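PDB 4RXU: periplasmic sugar-binding protein from Chloroflexus aurantiacus, which binds beta-D-glucopyranose between its two lobes and probably serves as the periplasmic sugar receptor of an ABC-type transporter. Local coordinates for residues A[130-135]-A[324-329]; A[259-264]-A[284-289]; A[201-204]-A[209-212]. All coordinates share one frame; numbering follows the deposited sequence.

Contact 1 of 3, residues A[130-135]-A[324-329]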
loop_
_atom_site.group_PDB
_atom_site.type_symbol
_atom_site.label_atom_id
_atom_site.label_comp_id
_atom_site.label_asym_id
_atom_site.label_seq_id
_atom_site.Cartn_x
_atom_site.Cartn_y
_atom_site.Cartn_z
ATOM N N TYR A 130 -0.909 -4.122 -15.438
ATOM C CA TYR A 130 -0.818 -3.821 -14.015
ATOM C C TYR A 130 -1.817 -2.703 -13.649
ATOM O O TYR A 130 -1.639 -1.553 -14.045
ATOM C CB TYR A 130 0.604 -3.381 -13.677
ATOM C CG TYR A 130 0.874 -3.087 -12.218
ATOM C CD1 TYR A 130 0.221 -3.749 -11.190
ATOM C CD2 TYR A 130 1.823 -2.143 -11.872
ATOM C CE1 TYR A 130 0.514 -3.464 -9.859
ATOM C CE2 TYR A 130 2.149 -1.865 -10.566
ATOM C CZ TYR A 130 1.513 -2.525 -9.546
ATOM O OH TYR A 130 1.870 -2.227 -8.259
ATOM N N VAL A 131 -2.838 -3.071 -12.906
ATOM C CA VAL A 131 -3.823 -2.137 -12.388
ATOM C C VAL A 131 -3.342 -1.728 -11.003
ATOM O O VAL A 131 -3.192 -2.549 -10.113
ATOM C CB VAL A 131 -5.216 -2.790 -12.297
ATOM C CG1 VAL A 131 -6.197 -1.896 -11.559
ATOM C CG2 VAL A 131 -5.734 -3.137 -13.685
ATOM N N THR A 132 -3.088 -0.437 -10.849
ATOM C CA THR A 132 -2.395 0.075 -9.672
ATOM C C THR A 132 -2.796 1.502 -9.316
ATOM O O THR A 132 -3.229 2.282 -10.174
ATOM C CB THR A 132 -0.855 -0.004 -9.891
ATOM O OG1 THR A 132 -0.146 0.342 -8.697
ATOM C CG2 THR A 132 -0.380 0.944 -11.022
ATOM N N PHE A 133 -2.615 1.829 -8.045
ATOM C CA PHE A 133 -2.542 3.222 -7.638
ATOM C C PHE A 133 -1.140 3.759 -7.886
ATOM O O PHE A 133 -0.173 3.014 -8.079
ATOM C CB PHE A 133 -2.887 3.384 -6.169
ATOM C CG PHE A 133 -4.289 2.978 -5.824
ATOM C CD1 PHE A 133 -5.377 3.715 -6.259
ATOM C CD2 PHE A 133 -4.516 1.835 -5.056
ATOM C CE1 PHE A 133 -6.655 3.333 -5.923
ATOM C CE2 PHE A 133 -5.794 1.462 -4.719
ATOM C CZ PHE A 133 -6.857 2.216 -5.152
ATOM N N ASP A 134 -1.001 5.072 -7.865
ATOM C CA ASP A 134 0.326 5.698 -8.022
ATOM C C ASP A 134 1.088 5.584 -6.692
ATOM O O ASP A 134 1.017 6.461 -5.834
ATOM C CB ASP A 134 0.149 7.162 -8.407
ATOM C CG ASP A 134 1.459 7.864 -8.760
ATOM O OD1 ASP A 134 2.555 7.387 -8.387
ATOM O OD2 ASP A 134 1.391 8.938 -9.415
ATOM N N SER A 135 1.800 4.478 -6.508
ATOM C CA SER A 135 2.450 4.191 -5.225
ATOM C C SER A 135 3.607 5.117 -4.857
ATOM O O SER A 135 3.820 5.409 -3.666
ATOM C CB SER A 135 2.931 2.748 -5.151
ATOM O OG SER A 135 1.842 1.842 -5.197
ATOM N N GLY A 324 1.559 4.297 -19.629
ATOM C CA GLY A 324 2.712 4.216 -18.757
ATOM C C GLY A 324 3.006 2.769 -18.417
ATOM O O GLY A 324 2.257 1.843 -18.797
ATOM N N THR A 325 4.119 2.566 -17.727
ATOM C CA THR A 325 4.579 1.215 -17.346
ATOM C C THR A 325 5.183 1.198 -15.942
ATOM O O THR A 325 5.612 2.245 -15.414
ATOM C CB THR A 325 5.640 0.642 -18.321
ATOM O OG1 THR A 325 6.784 1.492 -18.360
ATOM C CG2 THR A 325 5.037 0.407 -19.764
ATOM N N TYR A 326 5.223 0.000 -15.353
ATOM C CA TYR A 326 6.024 -0.233 -14.163
ATOM C C TYR A 326 6.974 -1.354 -14.486
ATOM O O TYR A 326 6.568 -2.403 -14.954
ATOM C CB TYR A 326 5.193 -0.656 -12.946
ATOM C CG TYR A 326 4.434 0.452 -12.256
ATOM C CD1 TYR A 326 3.428 1.155 -12.913
ATOM C CD2 TYR A 326 4.712 0.787 -10.950
ATOM C CE1 TYR A 326 2.731 2.174 -12.280
ATOM C CE2 TYR A 326 4.017 1.794 -10.304
ATOM C CZ TYR A 326 3.045 2.497 -10.975
ATOM O OH TYR A 326 2.367 3.487 -10.294
ATOM N N ASN A 327 8.243 -1.155 -14.183
ATOM C CA ASN A 327 9.195 -2.202 -14.395
ATOM C C ASN A 327 9.124 -3.233 -13.293
ATOM O O ASN A 327 9.053 -2.917 -12.094
ATOM C CB ASN A 327 10.611 -1.647 -14.455
ATOM C CG ASN A 327 11.641 -2.724 -14.776
ATOM O OD1 ASN A 327 12.267 -3.307 -13.888
ATOM N ND2 ASN A 327 11.755 -3.042 -16.042
ATOM N N ASN A 328 9.209 -4.488 -13.703
ATOM C CA ASN A 328 9.080 -5.586 -12.749
ATOM C C ASN A 328 10.337 -6.463 -12.643
ATOM O O ASN A 328 10.294 -7.535 -12.052
ATOM C CB ASN A 328 7.848 -6.422 -13.096
ATOM C CG ASN A 328 8.126 -7.472 -14.139
ATOM O OD1 ASN A 328 9.100 -7.374 -14.891
ATOM N ND2 ASN A 328 7.311 -8.522 -14.156
ATOM N N GLY A 329 11.457 -5.961 -13.157
ATOM C CA GLY A 329 12.728 -6.703 -13.170
ATOM C C GLY A 329 13.060 -7.358 -14.500
ATOM O O GLY A 329 14.240 -7.576 -14.844
HETATM O O HOH W 1 4.045 4.984 -8.837
#

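Contact 2 of 3, residues A[259-264]-A[284-289]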
loop_
_atom_site.group_PDB
_atom_site.type_symbol
_atom_site.label_atom_id
_atom_site.label_comp_id
_atom_site.label_asym_id
_atom_site.label_seq_id
_atom_site.Cartn_x
_atom_site.Cartn_y
_atom_site.Cartn_z
ATOM N N ILE A 259 1.533 2.210 15.785
ATOM C CA ILE A 259 2.681 3.050 16.084
ATOM C C ILE A 259 2.258 4.286 16.870
ATOM O O ILE A 259 2.856 4.629 17.900
ATOM C CB ILE A 259 3.438 3.436 14.782
ATOM C CG1 ILE A 259 4.058 2.173 14.154
ATOM C CG2 ILE A 259 4.490 4.492 15.065
ATOM C CD1 ILE A 259 4.410 2.283 12.687
ATOM N N ALA A 260 1.200 4.932 16.404
ATOM C CA ALA A 260 0.620 6.057 17.150
ATOM C C ALA A 260 0.266 5.679 18.586
ATOM O O ALA A 260 0.513 6.456 19.506
ATOM C CB ALA A 260 -0.605 6.603 16.430
ATOM N N ASP A 261 -0.269 4.483 18.780
ATOM C CA ASP A 261 -0.617 4.003 20.127
ATOM C C ASP A 261 0.612 3.951 21.028
ATOM O O ASP A 261 0.565 4.346 22.193
ATOM C CB ASP A 261 -1.288 2.616 20.095
ATOM C CG ASP A 261 -2.694 2.629 19.511
ATOM O OD1 ASP A 261 -3.298 3.720 19.302
ATOM O OD2 ASP A 261 -3.180 1.498 19.240
ATOM N N ALA A 262 1.724 3.476 20.489
ATOM C CA ALA A 262 2.985 3.463 21.256
ATOM C C ALA A 262 3.498 4.863 21.591
ATOM O O ALA A 262 3.900 5.152 22.731
ATOM C CB ALA A 262 4.046 2.687 20.483
ATOM N N PHE A 263 3.525 5.731 20.575
ATOM C CA PHE A 263 4.013 7.102 20.738
ATOM C C PHE A 263 3.117 7.938 21.658
ATOM O O PHE A 263 3.622 8.733 22.454
ATOM C CB PHE A 263 4.181 7.777 19.379
ATOM C CG PHE A 263 5.500 7.456 18.698
ATOM C CD1 PHE A 263 5.728 6.217 18.121
ATOM C CD2 PHE A 263 6.525 8.386 18.680
ATOM C CE1 PHE A 263 6.935 5.931 17.487
ATOM C CE2 PHE A 263 7.734 8.110 18.052
ATOM C CZ PHE A 263 7.933 6.874 17.462
ATOM N N ALA A 264 1.804 7.714 21.589
ATOM C CA ALA A 264 0.850 8.442 22.442
ATOM C C ALA A 264 1.090 8.148 23.914
ATOM O O ALA A 264 0.850 8.989 24.771
ATOM C CB ALA A 264 -0.572 8.077 22.074
ATOM N N VAL A 284 -9.775 6.622 9.878
ATOM C CA VAL A 284 -10.576 7.833 9.661
ATOM C C VAL A 284 -11.015 8.370 11.026
ATOM O O VAL A 284 -10.930 9.578 11.293
ATOM C CB VAL A 284 -11.788 7.570 8.755
ATOM C CG1 VAL A 284 -12.667 8.821 8.621
ATOM C CG2 VAL A 284 -11.306 7.150 7.376
ATOM N N GLN A 285 -11.432 7.465 11.913
ATOM C CA GLN A 285 -11.844 7.904 13.244
ATOM C C GLN A 285 -10.661 8.478 14.017
ATOM O O GLN A 285 -10.792 9.493 14.676
ATOM C CB GLN A 285 -12.499 6.777 14.014
ATOM C CG GLN A 285 -13.288 7.271 15.229
ATOM C CD GLN A 285 -14.400 8.256 14.882
ATOM O OE1 GLN A 285 -15.315 7.914 14.148
ATOM N NE2 GLN A 285 -14.284 9.508 15.368
ATOM N N TYR A 286 -9.505 7.817 13.982
ATOM C CA TYR A 286 -8.303 8.430 14.593
ATOM C C TYR A 286 -8.029 9.820 14.051
ATOM O O TYR A 286 -7.635 10.698 14.807
ATOM C CB TYR A 286 -7.048 7.592 14.398
ATOM C CG TYR A 286 -6.743 6.564 15.482
ATOM C CD1 TYR A 286 -7.751 5.858 16.142
ATOM C CD2 TYR A 286 -5.417 6.239 15.796
ATOM C CE1 TYR A 286 -7.444 4.913 17.115
ATOM C CE2 TYR A 286 -5.100 5.288 16.756
ATOM C CZ TYR A 286 -6.109 4.642 17.426
ATOM O OH TYR A 286 -5.784 3.712 18.365
ATOM N N ILE A 287 -8.185 10.012 12.745
ATOM C CA ILE A 287 -7.939 11.331 12.147
ATOM C C ILE A 287 -8.925 12.348 12.705
ATOM O O ILE A 287 -8.528 13.430 13.158
ATOM C CB ILE A 287 -7.992 11.291 10.617
ATOM C CG1 ILE A 287 -6.777 10.515 10.097
ATOM C CG2 ILE A 287 -8.004 12.700 10.037
ATOM C CD1 ILE A 287 -6.859 10.133 8.640
ATOM N N ILE A 288 -10.192 11.975 12.753
ATOM C CA ILE A 288 -11.219 12.856 13.343
ATOM C C ILE A 288 -10.836 13.239 14.774
ATOM O O ILE A 288 -10.914 14.423 15.158
ATOM C CB ILE A 288 -12.606 12.182 13.324
ATOM C CG1 ILE A 288 -13.104 12.039 11.886
ATOM C CG2 ILE A 288 -13.575 12.990 14.178
ATOM C CD1 ILE A 288 -14.289 11.138 11.716
ATOM N N ASP A 289 -10.394 12.243 15.538
ATOM C CA ASP A 289 -10.119 12.384 16.954
ATOM C C ASP A 289 -8.729 12.913 17.280
ATOM O O ASP A 289 -8.377 13.031 18.463
ATOM C CB ASP A 289 -10.295 11.052 17.664
ATOM C CG ASP A 289 -11.732 10.553 17.668
ATOM O OD1 ASP A 289 -12.674 11.325 17.429
ATOM O OD2 ASP A 289 -11.922 9.356 17.926
#

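Contact 3 of 3, residues A[201-204]-A[209-212]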
loop_
_atom_site.group_PDB
_atom_site.type_symbol
_atom_site.label_atom_id
_atom_site.label_comp_id
_atom_site.label_asym_id
_atom_site.label_seq_id
_atom_site.Cartn_x
_atom_site.Cartn_y
_atom_site.Cartn_z
ATOM N N GLN A 201 21.945 8.572 4.377
ATOM C CA GLN A 201 21.101 9.791 4.353
ATOM C C GLN A 201 21.634 10.918 3.468
ATOM O O GLN A 201 20.975 11.923 3.321
ATOM C CB GLN A 201 20.822 10.319 5.740
ATOM C CG GLN A 201 21.994 11.008 6.407
ATOM C CD GLN A 201 21.708 11.282 7.870
ATOM O OE1 GLN A 201 20.912 10.582 8.498
ATOM N NE2 GLN A 201 22.335 12.308 8.415
ATOM N N ASN A 202 22.811 10.739 2.862
ATOM C CA ASN A 202 23.267 11.679 1.829
ATOM C C ASN A 202 23.287 11.025 0.462
ATOM O O ASN A 202 24.082 11.357 -0.382
ATOM C CB ASN A 202 24.636 12.211 2.162
ATOM C CG ASN A 202 24.607 13.143 3.355
ATOM O OD1 ASN A 202 24.228 14.331 3.238
ATOM N ND2 ASN A 202 24.898 12.603 4.505
ATOM N N LYS A 203 22.393 10.074 0.262
ATOM C CA LYS A 203 22.202 9.428 -1.038
ATOM C C LYS A 203 20.725 9.477 -1.387
ATOM O O LYS A 203 19.923 8.833 -0.741
ATOM C CB LYS A 203 22.729 7.973 -1.032
ATOM C CG LYS A 203 22.703 7.294 -2.411
ATOM C CD LYS A 203 23.438 5.952 -2.443
ATOM C CE LYS A 203 23.342 5.301 -3.827
ATOM N NZ LYS A 203 24.177 4.093 -3.885
ATOM N N LEU A 204 20.378 10.234 -2.418
ATOM C CA LEU A 204 18.983 10.351 -2.822
ATOM C C LEU A 204 18.481 9.103 -3.563
ATOM O O LEU A 204 17.382 8.641 -3.318
ATOM C CB LEU A 204 18.797 11.588 -3.679
ATOM C CG LEU A 204 17.380 11.883 -4.186
ATOM C CD1 LEU A 204 16.437 12.245 -3.039
ATOM C CD2 LEU A 204 17.452 12.987 -5.245
ATOM N N ASP A 209 18.744 -2.936 -3.142
ATOM C CA ASP A 209 19.437 -3.626 -2.047
ATOM C C ASP A 209 19.671 -2.669 -0.878
ATOM O O ASP A 209 19.598 -3.056 0.298
ATOM C CB ASP A 209 20.781 -4.171 -2.522
ATOM C CG ASP A 209 20.667 -5.463 -3.276
ATOM O OD1 ASP A 209 19.548 -5.967 -3.452
ATOM O OD2 ASP A 209 21.724 -5.965 -3.714
ATOM N N GLU A 210 19.979 -1.408 -1.188
ATOM C CA GLU A 210 20.129 -0.410 -0.123
ATOM C C GLU A 210 18.800 -0.134 0.577
ATOM O O GLU A 210 18.743 -0.146 1.810
ATOM C CB GLU A 210 20.723 0.890 -0.641
ATOM C CG GLU A 210 22.183 0.761 -1.019
ATOM C CD GLU A 210 22.705 1.900 -1.890
ATOM O OE1 GLU A 210 21.890 2.632 -2.512
ATOM O OE2 GLU A 210 23.957 2.020 -2.008
ATOM N N MET A 211 17.739 0.083 -0.207
ATOM C CA MET A 211 16.413 0.276 0.389
ATOM C C MET A 211 16.052 -0.939 1.255
ATOM O O MET A 211 15.477 -0.804 2.339
ATOM C CB MET A 211 15.320 0.450 -0.652
ATOM C CG MET A 211 15.279 1.785 -1.341
ATOM S SD MET A 211 13.742 2.027 -2.291
ATOM C CE MET A 211 14.342 1.447 -3.861
ATOM N N ALA A 212 16.401 -2.130 0.775
ATOM C CA ALA A 212 16.038 -3.348 1.480
ATOM C C ALA A 212 16.700 -3.428 2.854
ATOM O O ALA A 212 16.157 -4.012 3.750
ATOM C CB ALA A 212 16.376 -4.566 0.647
#

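Contact 1 of 3, residues A[130-135]-A[324-329]
Y326 lays one face of its ring against the edge of Y130, a T-shaped aromatic pair in the larger, mixed sheet of this periplasmic-binding-protein fold. The ring centroids are 5.0 Å apart and the planes perpendicular; CE2 of Y130 approaches CG of Y326 to 3.7 Å, so the edge points at the CB end of the ring and not at its centre. Further out along the Y326 ring, CG2 of T132 reaches CE1 at 3.6 Å from an oblique direction. T132 presents this methyl because its hydroxyl is turned the other way, OG1 trans to the backbone N (chi1 -173°), where it donates to F133 O at 2.7 Å.

The phenol end of Y326 is held by polar groups. A water donates to its OH at 2.7 Å and also to OD1 of D134 at 2.9 Å, joining the tyrosine to the residue that N-caps helix 135-148; that same OD1 accepts from the backbone N of A137. Y326 OH is also hydrogen-bonded to OE1 of Q337.

Both segments belong to strands that pair with strand 332-343, 129-133 in parallel and 325-327 antiparallel, yet the axes of the two short strand segments lie at 94° to each other. The contact is mainly buried and backs onto the glucose site, with S135 touching the pocket residues N168 and F172. Y130 OH extends the link to the site through a hydrogen bond to the backbone O of pocket residue D118.

Contact 2 of 3, residues A[259-264]-A[284-289]
Y286 stretches from helix 281-288 across to helix 253-264 and overlaps D261 with nothing but the phenol end of its ring. Its hydroxyl donates to OD1 of D261 at 2.7 Å, arriving on the syn lone pair, the side facing the other carboxylate oxygen. OD1 lies near the plane of the tyrosine ring, at its edge, 3.5 Å from CE2. The two side chains meet at about a right angle, and the carboxylate is turned 52° from the ring, so there is no stacking between the flat groups. D261 holds its carboxylate beside its own backbone N (chi1 -70°), and from there only OD1 makes a close approach to the hydroxyl.

R291, in the loop beyond helix 281-288, touches the Y286 side chain and forms a long, weak ion pair with OD1 of D261, which may slightly favour the charged carboxylate. Next to D261, A260 packs on Y272 of strand 269-274, and F263, about a turn on from A260, pairs edge-to-face with the ring of Y158. The bond is thus a surface clasp between the two helices that precede and follow strand 269-274, an edge strand of the parallel sheet, in the alternating helix-strand order typical of a periplasmic-binding-protein lobe.

Contact 3 of 3, residues A[201-204]-A[209-212]
K203 and E210 form a salt bridge over the N-terminal end of helix 208-218, joining the loop that precedes this helix to its first turn. NZ of K203 is the gripping atom: it donates to OE2 of E210 at 2.8 Å, using the syn lone pair, and more weakly to OE1 at 3.0 Å. The lysine thus sits before the mouth of the carboxylate, although the two bonds are unequal. It gets there on a fully extended chain, with CG trans to the backbone N (chi1 -173°), and meets the glutamate at about a right angle. E210 is also extended beyond CG.

Tight contact between the segments ends with these charged groups; the backbones stay well apart, the nearest CA atoms, those of K203 and E210, being 10.1 Å from each other. On the solvent side the ion pair is partly exposed at the protein surface, where water would probably weaken its attraction. The inner side is firmer. There the carbonyls of Q201 and K203 accept from side chains of helix 167-185, those of Q181 and W177, while M211, next to E210, is buried and touches E174.

One carboxylate oxygen does double duty: OE1 of E210 also accepts from the backbone N of T207, just before the helix, which is the half of a capping box contributed by the N3 residue, and the lysine CE lies 3.3 Å from that same oxygen.

How the contacts relate
Contact 1 spans the chain most widely, and contacts 3 and 2 are nested in that order inside the loop it closes. It belongs to the mixed sheet, whereas contacts 2 and 3 lie among the helices and loops around the four-stranded parallel sheet, in the other lobe. Centre to centre, contact 1 is about 31 Å from contact 2, on the opposite side of the chain's centre, and about 21 Å from contact 3; contacts 2 and 3 are about 29 Å apart. None touches another. Contact 1 alone borders the glucose pocket, with the side chain of S135 about 6 Å from the bound sugar, while the others tie surface elements within the second lobe.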